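Local coordinates for protein Ton_1535 (Thermococcus onnurineus, PDB 3ZPJ) that is of unknown function but folds as an all-helical alpha-solenoid distinguished by a left-handed helical turn, at residues A[77-82]-A[121-126]; A[115-120]-A[138-143]; A[157-162]-A[186-191]; A[164-169]-A[179-184]. One frame throughout, in Å; residues are numbered along the deposited sequence.

Contact 1: residues A[77-82]-A[121-126]; sequences YSIIAS and AYHLAI
The imidazole of His123 is sandwiched between unlike neighbours. Over one face runs the backbone of Ser78 and Ile79, with Ile79 N over the ring centre, 4.3 Å above its plane, and Ser78 C nearer the rim; over the opposite face comes the ring of its own neighbour Tyr122, whose CD2 stands over the centre. At the edge, close to the ring plane, Ser82 OG meets His123 ND1 in a 3.2 Å hydrogen bond, and either atom could be the donor. Ser82 OG lies between the backbone N and the carbonyl carbon (chi1 63°), which turns it toward the imidazole, while Ser82 CB rests 3.4 Å from His123 O. On the same face as the backbone, Ser78 CB lies 3.8 Å from His123 CD2 and Ile79 CG1 3.9 Å from His123 CE1. Ser78 OG itself turns back to Ala74 O, one turn earlier. The two segments run almost parallel, 10° between axes 8.8 Å apart, as neighbouring helices do when they stack along an alpha-solenoid. Helix 90-104 lies against both, through Ala100 on Ser78 and Phe97 on Leu124. An alanine in place of His123 would remove the ring that bridges the two helices, and is likely to leave Ser82 OG without this partner and a gap beside Ser78 and Ile79. Only one polar bond joins these segments, at the edge of a ring whose other contacts across the helices are with backbone and carbon; the contact rests on van der Waals packing plus this bond, which probably limits rotation of the imidazole.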
# COMPACT_ATOMS: atom_id res chain seq x y z
N TYR A 77 -12.47 21.11 1.64
CA TYR A 77 -12.43 20.68 3.03
C TYR A 77 -11.61 19.39 3.20
O TYR A 77 -10.91 19.22 4.20
CB TYR A 77 -13.85 20.46 3.55
CG TYR A 77 -14.61 21.71 3.90
CD1 TYR A 77 -13.96 22.88 4.27
CD2 TYR A 77 -16.00 21.72 3.88
CE1 TYR A 77 -14.67 24.02 4.60
CE2 TYR A 77 -16.72 22.86 4.22
CZ TYR A 77 -16.05 24.01 4.57
OH TYR A 77 -16.78 25.13 4.91
N SER A 78 -11.69 18.50 2.21
CA SER A 78 -10.93 17.25 2.25
C SER A 78 -9.45 17.50 2.14
O SER A 78 -8.65 16.92 2.87
CB SER A 78 -11.34 16.31 1.12
OG SER A 78 -12.66 15.86 1.31
N ILE A 79 -9.08 18.37 1.20
CA ILE A 79 -7.70 18.79 1.02
C ILE A 79 -7.13 19.39 2.31
O ILE A 79 -6.06 19.00 2.78
CB ILE A 79 -7.58 19.76 -0.15
CG1 ILE A 79 -8.13 19.07 -1.42
CG2 ILE A 79 -6.13 20.23 -0.35
CD1 ILE A 79 -7.99 19.88 -2.68
N ILE A 80 -7.88 20.30 2.90
CA ILE A 80 -7.49 20.89 4.17
C ILE A 80 -7.38 19.83 5.26
O ILE A 80 -6.45 19.84 6.07
CB ILE A 80 -8.51 21.97 4.57
CG1 ILE A 80 -8.39 23.16 3.60
CG2 ILE A 80 -8.32 22.38 6.02
CD1 ILE A 80 -9.52 24.16 3.68
N ALA A 81 -8.32 18.90 5.25
CA ALA A 81 -8.41 17.85 6.27
C ALA A 81 -7.21 16.91 6.29
O ALA A 81 -6.69 16.61 7.35
CB ALA A 81 -9.69 17.04 6.11
N SER A 82 -6.79 16.44 5.12
CA SER A 82 -5.66 15.52 5.07
C SER A 82 -4.34 16.21 5.40
O SER A 82 -3.48 15.60 6.03
CB SER A 82 -5.59 14.72 3.75
OG SER A 82 -5.39 15.55 2.63
N ALA A 121 -12.74 9.95 0.55
CA ALA A 121 -12.17 8.69 1.02
C ALA A 121 -10.68 8.64 0.69
O ALA A 121 -9.88 8.15 1.49
CB ALA A 121 -12.89 7.53 0.38
N TYR A 122 -10.30 9.12 -0.49
CA TYR A 122 -8.90 9.09 -0.87
C TYR A 122 -8.11 9.97 0.08
O TYR A 122 -7.01 9.58 0.51
CB TYR A 122 -8.70 9.53 -2.31
CG TYR A 122 -7.26 9.83 -2.65
CD1 TYR A 122 -6.37 8.81 -2.93
CD2 TYR A 122 -6.79 11.14 -2.69
CE1 TYR A 122 -5.05 9.07 -3.23
CE2 TYR A 122 -5.46 11.41 -2.97
CZ TYR A 122 -4.61 10.36 -3.26
OH TYR A 122 -3.29 10.61 -3.57
N HIS A 123 -8.67 11.13 0.44
CA HIS A 123 -7.99 12.02 1.39
C HIS A 123 -7.89 11.43 2.80
O HIS A 123 -6.87 11.58 3.47
CB HIS A 123 -8.56 13.44 1.37
CG HIS A 123 -8.19 14.18 0.13
ND1 HIS A 123 -6.97 14.80 -0.03
CD2 HIS A 123 -8.85 14.34 -1.04
CE1 HIS A 123 -6.91 15.33 -1.24
NE2 HIS A 123 -8.04 15.07 -1.87
N LEU A 124 -8.92 10.70 3.21
CA LEU A 124 -8.87 10.00 4.48
C LEU A 124 -7.71 8.99 4.50
O LEU A 124 -7.06 8.80 5.52
CB LEU A 124 -10.19 9.28 4.73
CG LEU A 124 -11.32 10.15 5.29
CD1 LEU A 124 -12.63 9.39 5.17
CD2 LEU A 124 -11.03 10.52 6.77
N ALA A 125 -7.45 8.36 3.36
CA ALA A 125 -6.35 7.39 3.28
C ALA A 125 -5.00 8.09 3.32
O ALA A 125 -4.12 7.66 4.05
CB ALA A 125 -6.46 6.53 2.04
N ILE A 126 -4.85 9.15 2.53
CA ILE A 126 -3.65 9.99 2.57
C ILE A 126 -3.38 10.47 4.00
O ILE A 126 -2.24 10.56 4.43
CB ILE A 126 -3.80 11.24 1.66
CG1 ILE A 126 -3.88 10.86 0.19
CG2 ILE A 126 -2.66 12.19 1.86
CD1 ILE A 126 -3.06 9.69 -0.18

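Contact 2: residues A[115-120]-A[138-143]; sequences MVLSTL and NIAFDT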
# COMPACT_ATOMS: atom_id res chain seq x y z
N MET A 115 -18.84 10.38 -6.50
CA MET A 115 -17.53 10.83 -6.97
C MET A 115 -16.82 11.64 -5.90
O MET A 115 -15.64 11.42 -5.61
CB MET A 115 -17.71 11.69 -8.22
CG MET A 115 -18.24 10.93 -9.42
SD MET A 115 -16.98 9.89 -10.16
CE MET A 115 -17.19 10.41 -11.85
N VAL A 116 -17.56 12.58 -5.34
CA VAL A 116 -17.04 13.41 -4.27
C VAL A 116 -16.67 12.55 -3.07
O VAL A 116 -15.61 12.72 -2.50
CB VAL A 116 -18.06 14.49 -3.86
CG1 VAL A 116 -17.70 15.11 -2.53
CG2 VAL A 116 -18.18 15.54 -4.95
N LEU A 117 -17.52 11.59 -2.72
CA LEU A 117 -17.19 10.73 -1.56
C LEU A 117 -15.87 9.97 -1.72
O LEU A 117 -15.10 9.83 -0.76
CB LEU A 117 -18.31 9.76 -1.24
CG LEU A 117 -19.55 10.49 -0.76
CD1 LEU A 117 -20.67 9.49 -0.52
CD2 LEU A 117 -19.21 11.22 0.51
N SER A 118 -15.60 9.49 -2.93
CA SER A 118 -14.41 8.66 -3.12
C SER A 118 -13.14 9.51 -3.06
O SER A 118 -12.07 8.99 -2.74
CB SER A 118 -14.49 7.86 -4.43
OG SER A 118 -14.98 8.67 -5.48
N THR A 119 -13.26 10.80 -3.39
CA THR A 119 -12.17 11.76 -3.30
C THR A 119 -11.86 11.99 -1.83
O THR A 119 -10.71 12.00 -1.40
CB THR A 119 -12.56 13.14 -3.94
OG1 THR A 119 -12.64 13.01 -5.36
CG2 THR A 119 -11.54 14.22 -3.61
N LEU A 120 -12.93 12.18 -1.07
CA LEU A 120 -12.84 12.36 0.36
C LEU A 120 -12.28 11.11 1.01
O LEU A 120 -11.45 11.18 1.91
CB LEU A 120 -14.23 12.69 0.88
CG LEU A 120 -14.72 12.55 2.32
CD1 LEU A 120 -13.72 13.00 3.35
CD2 LEU A 120 -16.01 13.38 2.43
N ASN A 138 -16.85 2.66 0.50
CA ASN A 138 -17.97 1.75 0.38
C ASN A 138 -19.30 2.46 0.29
O ASN A 138 -20.18 2.04 -0.46
CB ASN A 138 -17.98 0.75 1.54
CG ASN A 138 -17.12 -0.45 1.26
OD1 ASN A 138 -15.99 -0.55 1.74
ND2 ASN A 138 -17.62 -1.36 0.44
N ILE A 139 -19.45 3.54 1.06
CA ILE A 139 -20.63 4.39 0.94
C ILE A 139 -20.64 5.02 -0.46
O ILE A 139 -21.69 5.08 -1.11
CB ILE A 139 -20.63 5.53 1.99
CG1 ILE A 139 -20.41 4.99 3.40
CG2 ILE A 139 -21.94 6.32 1.92
CD1 ILE A 139 -21.22 3.78 3.73
N ALA A 140 -19.47 5.48 -0.92
CA ALA A 140 -19.41 6.09 -2.24
C ALA A 140 -19.92 5.09 -3.25
O ALA A 140 -20.82 5.40 -4.03
CB ALA A 140 -18.00 6.53 -2.59
N PHE A 141 -19.39 3.87 -3.18
CA PHE A 141 -19.80 2.78 -4.07
C PHE A 141 -21.29 2.45 -3.97
O PHE A 141 -21.95 2.33 -5.01
CB PHE A 141 -18.95 1.54 -3.81
CG PHE A 141 -19.33 0.33 -4.65
CD1 PHE A 141 -18.88 0.22 -5.97
CD2 PHE A 141 -20.09 -0.70 -4.13
CE1 PHE A 141 -19.21 -0.90 -6.73
CE2 PHE A 141 -20.41 -1.82 -4.88
CZ PHE A 141 -19.96 -1.91 -6.19
N ASP A 142 -21.82 2.33 -2.75
CA ASP A 142 -23.24 2.05 -2.55
C ASP A 142 -24.09 3.18 -3.14
O ASP A 142 -25.19 2.95 -3.59
CB ASP A 142 -23.60 1.91 -1.06
CG ASP A 142 -22.87 0.77 -0.36
OD1 ASP A 142 -22.41 -0.18 -1.04
OD2 ASP A 142 -22.75 0.83 0.88
N THR A 143 -23.57 4.41 -3.10
CA THR A 143 -24.32 5.56 -3.57
C THR A 143 -24.53 5.48 -5.07
O THR A 143 -25.62 5.74 -5.56
CB THR A 143 -23.61 6.88 -3.23
OG1 THR A 143 -23.39 6.93 -1.82
CG2 THR A 143 -24.46 8.09 -3.65
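Leu117 and Ala140 meet where helices 110-126 and 130-146 pack as an antiparallel helical hairpin, the building block of an alpha-solenoid. The segment axes pass 8.1 Å apart at 168°, a closeness consistent with a small alanine facing the leucine. The leucine side chain begins at Leu117 CB, which presses on Ala140 CB at 3.5 Å and also nears Ala140 CA. From there CG lies anti to the carbonyl carbon (chi1 -66°), and the chain runs on extended, carrying CD1 across the second helix. Leu117 CD1 reaches three residues: Ala140 CA, Ile139 CG2 at 4.2 Å, and Thr143 OG1 at 4.0 Å, where the leucine and threonine side chains cross at about a right angle. Ala140 CB also lies 3.8 Å from Ser118 N, of the residue after the leucine. Elsewhere Leu117 touches Ala104 of helix 90-104, and Ser118 packs on Ile161 and Leu164 of helix 151-170, so the hairpin is flanked by further helices. With an alanine at Thr143 the hydroxyl is gone, and Ile139 O would probably lose its second donor while a gap opened beside Leu117 CD1. That hydroxyl turns inward on its own helix: Thr143 OG1 donates to Ile139 O at 2.6 Å from 41° out of the carbonyl plane, and Thr143 N reaches the same oxygen from the opposite face.

Contact 3: residues A[157-162]-A[186-191]; sequences GILRIG and DIFDKL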
# COMPACT_ATOMS: atom_id res chain seq x y z
N GLY A 157 -18.54 6.22 -13.17
CA GLY A 157 -18.43 6.59 -11.77
C GLY A 157 -17.72 5.52 -10.95
O GLY A 157 -16.80 5.81 -10.19
N ILE A 158 -18.15 4.27 -11.11
CA ILE A 158 -17.57 3.17 -10.37
C ILE A 158 -16.10 2.89 -10.73
O ILE A 158 -15.30 2.58 -9.86
CB ILE A 158 -18.46 1.92 -10.50
CG1 ILE A 158 -19.86 2.28 -10.00
CG2 ILE A 158 -17.91 0.79 -9.67
CD1 ILE A 158 -20.84 1.16 -9.99
N LEU A 159 -15.74 3.04 -12.01
CA LEU A 159 -14.34 2.85 -12.42
C LEU A 159 -13.46 3.91 -11.79
O LEU A 159 -12.29 3.67 -11.44
CB LEU A 159 -14.19 2.87 -13.95
CG LEU A 159 -14.77 1.64 -14.67
CD1 LEU A 159 -14.78 1.80 -16.17
CD2 LEU A 159 -13.99 0.40 -14.26
N ARG A 160 -14.02 5.11 -11.61
CA ARG A 160 -13.25 6.16 -10.95
C ARG A 160 -12.99 5.83 -9.46
O ARG A 160 -11.96 6.16 -8.90
CB ARG A 160 -13.92 7.51 -11.13
CG ARG A 160 -13.22 8.66 -10.44
CD ARG A 160 -11.93 9.03 -11.14
NE ARG A 160 -11.33 10.22 -10.54
CZ ARG A 160 -10.06 10.57 -10.69
NH1 ARG A 160 -9.24 9.83 -11.42
NH2 ARG A 160 -9.60 11.67 -10.10
N ILE A 161 -13.94 5.16 -8.81
CA ILE A 161 -13.72 4.69 -7.44
C ILE A 161 -12.58 3.67 -7.46
O ILE A 161 -11.69 3.73 -6.63
CB ILE A 161 -14.97 4.04 -6.91
CG1 ILE A 161 -16.10 5.08 -6.88
CG2 ILE A 161 -14.74 3.47 -5.52
CD1 ILE A 161 -17.33 4.59 -6.13
N GLY A 162 -12.62 2.75 -8.42
CA GLY A 162 -11.53 1.82 -8.66
C GLY A 162 -10.19 2.51 -8.72
O GLY A 162 -9.28 2.12 -7.98
N ASP A 186 -11.84 -6.08 -7.76
CA ASP A 186 -13.23 -6.46 -7.86
C ASP A 186 -13.99 -5.57 -8.85
O ASP A 186 -14.75 -6.06 -9.69
CB ASP A 186 -13.88 -6.37 -6.48
CG ASP A 186 -14.69 -7.58 -6.15
OD1 ASP A 186 -14.10 -8.53 -5.59
OD2 ASP A 186 -15.91 -7.57 -6.46
N ILE A 187 -13.73 -4.27 -8.78
CA ILE A 187 -14.42 -3.29 -9.63
C ILE A 187 -13.97 -3.41 -11.09
O ILE A 187 -14.79 -3.39 -12.01
CB ILE A 187 -14.19 -1.85 -9.11
CG1 ILE A 187 -15.10 -1.54 -7.92
CG2 ILE A 187 -14.44 -0.84 -10.20
CD1 ILE A 187 -14.76 -0.20 -7.23
N PHE A 188 -12.65 -3.55 -11.29
CA PHE A 188 -12.09 -3.62 -12.62
C PHE A 188 -12.44 -4.93 -13.31
O PHE A 188 -12.59 -5.00 -14.54
CB PHE A 188 -10.57 -3.43 -12.55
CG PHE A 188 -10.17 -2.06 -12.12
CD1 PHE A 188 -11.03 -0.98 -12.34
CD2 PHE A 188 -8.97 -1.83 -11.49
CE1 PHE A 188 -10.68 0.29 -11.94
CE2 PHE A 188 -8.61 -0.54 -11.08
CZ PHE A 188 -9.47 0.51 -11.32
N ASP A 189 -12.58 -5.97 -12.49
CA ASP A 189 -12.99 -7.27 -12.98
C ASP A 189 -14.45 -7.27 -13.44
O ASP A 189 -14.75 -7.71 -14.56
CB ASP A 189 -12.81 -8.31 -11.88
CG ASP A 189 -13.10 -9.72 -12.37
OD1 ASP A 189 -12.55 -10.12 -13.42
OD2 ASP A 189 -13.89 -10.41 -11.70
N LYS A 190 -15.36 -6.79 -12.59
CA LYS A 190 -16.79 -6.81 -12.93
C LYS A 190 -17.10 -5.85 -14.07
O LYS A 190 -18.05 -6.08 -14.82
CB LYS A 190 -17.68 -6.46 -11.74
CG LYS A 190 -17.51 -7.31 -10.51
CD LYS A 190 -17.63 -8.79 -10.80
CE LYS A 190 -17.63 -9.57 -9.49
NZ LYS A 190 -18.74 -9.10 -8.61
N LEU A 191 -16.32 -4.78 -14.19
CA LEU A 191 -16.64 -3.75 -15.17
C LEU A 191 -15.84 -3.86 -16.47
O LEU A 191 -15.89 -2.96 -17.31
CB LEU A 191 -16.48 -2.36 -14.56
CG LEU A 191 -17.55 -2.00 -13.56
CD1 LEU A 191 -17.36 -0.55 -13.18
CD2 LEU A 191 -18.93 -2.21 -14.18
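Ile158 O is held by the backbone N-H of Gly162 at 3.0 Å and roofed from the other helix by Ile187, whose CG2 comes to 3.5 Å of the same oxygen. Ile187 is a knob in a hole formed by Ile158, Leu159, Ile161 and Gly162. Its CG2 branch, anti to the backbone N, meets Ile158 CG2, while Ile187 CD1 meets Ile161 CG2 at 4.0 Å, the two side chains crossing at about a right angle. Phe188 fills the space beside it: Leu159 O lies in the ring plane at its edge, and Phe188 CZ is 3.4 Å from Gly162 C. Gly162 makes room for this ring, since a CB there would sit 2.4 Å from Phe188 CE1. Farther along, past the helix end, Leu191 CD1 wedges against Leu159 CD2 at 3.7 Å and Ile158 CG2 at 3.8 Å. No hydrogen bond crosses the contact, whose axes run at 142°. Helices 151-170 and 174-190 splay here between two more: helix 130-146 backs Ile158 and Ile161 with Phe141 and Ile144, and helix 194-209 brings Arg196, Ala197 and Val200 onto Phe188.

Contact 4: residues A[164-169]-A[179-184]; sequences LLEKAG and DFYKMA
Between segments 164-169 and 179-184 the CA atoms of Leu165 and Phe180 are the nearest pair, 5.2 Å apart, with the segment axes 7.9 Å apart, antiparallel with a crossing angle of -157°. Helix 174-190 is kinked at 179 and 180, where the backbone N atoms make no bond to the preceding turn. Leu165 is the most heavily covered residue of this contact. Its CB lies on Ala184 CB and near Phe180 O, and CD1 packs 3.6 Å from Met183 CB, the two side chains crossing at about a right angle. Met183 is bent at its last torsion, bringing CE to 4.0 Å of Leu165 CD2. Phe180, one turn before Met183 and Ala184, sets its CB 3.6 Å from Leu165 O, and its ring tilts obliquely past Ala168, with CD2 3.8 Å from Ala168 CB. Tyr181 lies beside Gly169. Glu166 O lies at the edge of the Tyr181 ring, near its plane, 3.6 Å from Tyr181 CE1, and Tyr181 OH comes within 3.6 Å of Gly169 C. A CB on Gly169 would clash with the tyrosine, so the absence of a side chain lets the ring lie against the backbone. The phenol oxygen is hydrogen-bonded to Asp170 OD1 and Arg219 NH2, and Glu166 OE2 makes a salt bridge to Lys203. Small residues (Ala168, Gly169, Ala184) set against large ones give the close antiparallel helical hairpin from which an alpha-solenoid is built.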
# COMPACT_ATOMS: atom_id res chain seq x y z
N LEU A 164 -9.30 5.39 -7.64
CA LEU A 164 -8.93 5.99 -6.36
C LEU A 164 -8.61 4.96 -5.26
O LEU A 164 -7.72 5.18 -4.43
CB LEU A 164 -10.00 7.00 -5.89
CG LEU A 164 -10.21 8.18 -6.86
CD1 LEU A 164 -11.43 9.02 -6.52
CD2 LEU A 164 -9.02 9.04 -6.88
N LEU A 165 -9.34 3.84 -5.26
CA LEU A 165 -9.06 2.76 -4.33
C LEU A 165 -7.61 2.33 -4.57
O LEU A 165 -6.82 2.26 -3.64
CB LEU A 165 -10.02 1.58 -4.54
CG LEU A 165 -11.42 1.70 -3.94
CD1 LEU A 165 -12.36 0.70 -4.59
CD2 LEU A 165 -11.41 1.50 -2.43
N GLU A 166 -7.27 2.14 -5.84
CA GLU A 166 -5.94 1.71 -6.22
C GLU A 166 -4.85 2.68 -5.78
O GLU A 166 -3.82 2.27 -5.25
CB GLU A 166 -5.84 1.43 -7.73
CG GLU A 166 -4.49 0.84 -8.14
CD GLU A 166 -4.30 0.73 -9.65
OE1 GLU A 166 -5.17 1.21 -10.40
OE2 GLU A 166 -3.26 0.17 -10.07
N LYS A 167 -5.09 3.97 -5.97
CA LYS A 167 -4.08 4.97 -5.61
C LYS A 167 -3.93 5.07 -4.09
O LYS A 167 -2.83 5.26 -3.58
CB LYS A 167 -4.38 6.33 -6.25
CG LYS A 167 -3.49 7.48 -5.76
CD LYS A 167 -2.32 7.71 -6.67
CE LYS A 167 -1.48 8.92 -6.21
NZ LYS A 167 -1.89 10.25 -6.77
N ALA A 168 -5.03 4.91 -3.36
CA ALA A 168 -4.98 4.87 -1.91
C ALA A 168 -4.10 3.71 -1.47
O ALA A 168 -3.17 3.87 -0.69
CB ALA A 168 -6.38 4.72 -1.33
N GLY A 169 -4.42 2.53 -2.01
CA GLY A 169 -3.60 1.36 -1.78
C GLY A 169 -2.11 1.62 -2.00
O GLY A 169 -1.29 1.30 -1.14
N ASP A 179 -6.91 -4.30 1.50
CA ASP A 179 -8.36 -4.16 1.33
C ASP A 179 -8.76 -3.21 0.18
O ASP A 179 -9.75 -3.44 -0.51
CB ASP A 179 -8.99 -3.72 2.63
CG ASP A 179 -9.14 -4.86 3.62
OD1 ASP A 179 -9.18 -6.02 3.16
OD2 ASP A 179 -9.23 -4.60 4.84
N PHE A 180 -7.96 -2.17 -0.04
CA PHE A 180 -8.19 -1.21 -1.10
C PHE A 180 -7.96 -1.87 -2.45
O PHE A 180 -8.74 -1.70 -3.39
CB PHE A 180 -7.24 -0.01 -0.94
CG PHE A 180 -7.49 0.77 0.33
CD1 PHE A 180 -6.96 0.35 1.54
CD2 PHE A 180 -8.30 1.90 0.31
CE1 PHE A 180 -7.21 1.04 2.71
CE2 PHE A 180 -8.55 2.60 1.48
CZ PHE A 180 -8.00 2.17 2.69
N TYR A 181 -6.88 -2.63 -2.54
CA TYR A 181 -6.57 -3.35 -3.76
C TYR A 181 -7.63 -4.40 -4.13
O TYR A 181 -7.97 -4.56 -5.30
CB TYR A 181 -5.22 -4.04 -3.63
CG TYR A 181 -4.01 -3.16 -3.73
CD1 TYR A 181 -4.02 -1.98 -4.45
CD2 TYR A 181 -2.82 -3.56 -3.12
CE1 TYR A 181 -2.84 -1.17 -4.54
CE2 TYR A 181 -1.67 -2.79 -3.21
CZ TYR A 181 -1.67 -1.61 -3.90
OH TYR A 181 -0.48 -0.90 -3.95
N LYS A 182 -8.14 -5.12 -3.15
CA LYS A 182 -9.15 -6.13 -3.43
C LYS A 182 -10.42 -5.49 -4.00
O LYS A 182 -11.00 -6.02 -4.95
CB LYS A 182 -9.52 -6.92 -2.17
CG LYS A 182 -8.36 -7.45 -1.38
CD LYS A 182 -7.85 -8.77 -1.89
CE LYS A 182 -7.04 -9.44 -0.79
NZ LYS A 182 -7.82 -9.44 0.48
N MET A 183 -10.83 -4.35 -3.43
CA MET A 183 -12.04 -3.64 -3.90
C MET A 183 -11.83 -3.12 -5.32
O MET A 183 -12.68 -3.32 -6.20
CB MET A 183 -12.47 -2.51 -2.95
CG MET A 183 -13.97 -2.19 -3.02
SD MET A 183 -14.66 -0.94 -1.90
CE MET A 183 -13.67 -1.23 -0.50
N ALA A 184 -10.67 -2.54 -5.57
CA ALA A 184 -10.36 -2.03 -6.90
C ALA A 184 -10.39 -3.16 -7.93
O ALA A 184 -11.02 -3.03 -9.00
CB ALA A 184 -9.01 -1.29 -6.91

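How the contacts relate
All four contacts are buried, but contact 4 lies most centrally, its centre about 8 Å from the centre of the chain, against 17 to 20 Å for the others. Contacts 3 and 4 hold the same pair, helices 151-170 and 174-190, with contact 4 nested nearer the turn; a glycine in each makes room for an aromatic ring. Contacts 1 and 2 share helix 110-126, which in contact 1 faces a parallel neighbour and in contact 2 its antiparallel partner. Only contact 1 has a hydrogen bond between its segments; the rest rely on apolar packing, with no hydrogen bond across. Phe141 packs on Ile158, joining contacts 2 and 3, and Tyr122 on Lys167 joins contacts 1 and 4.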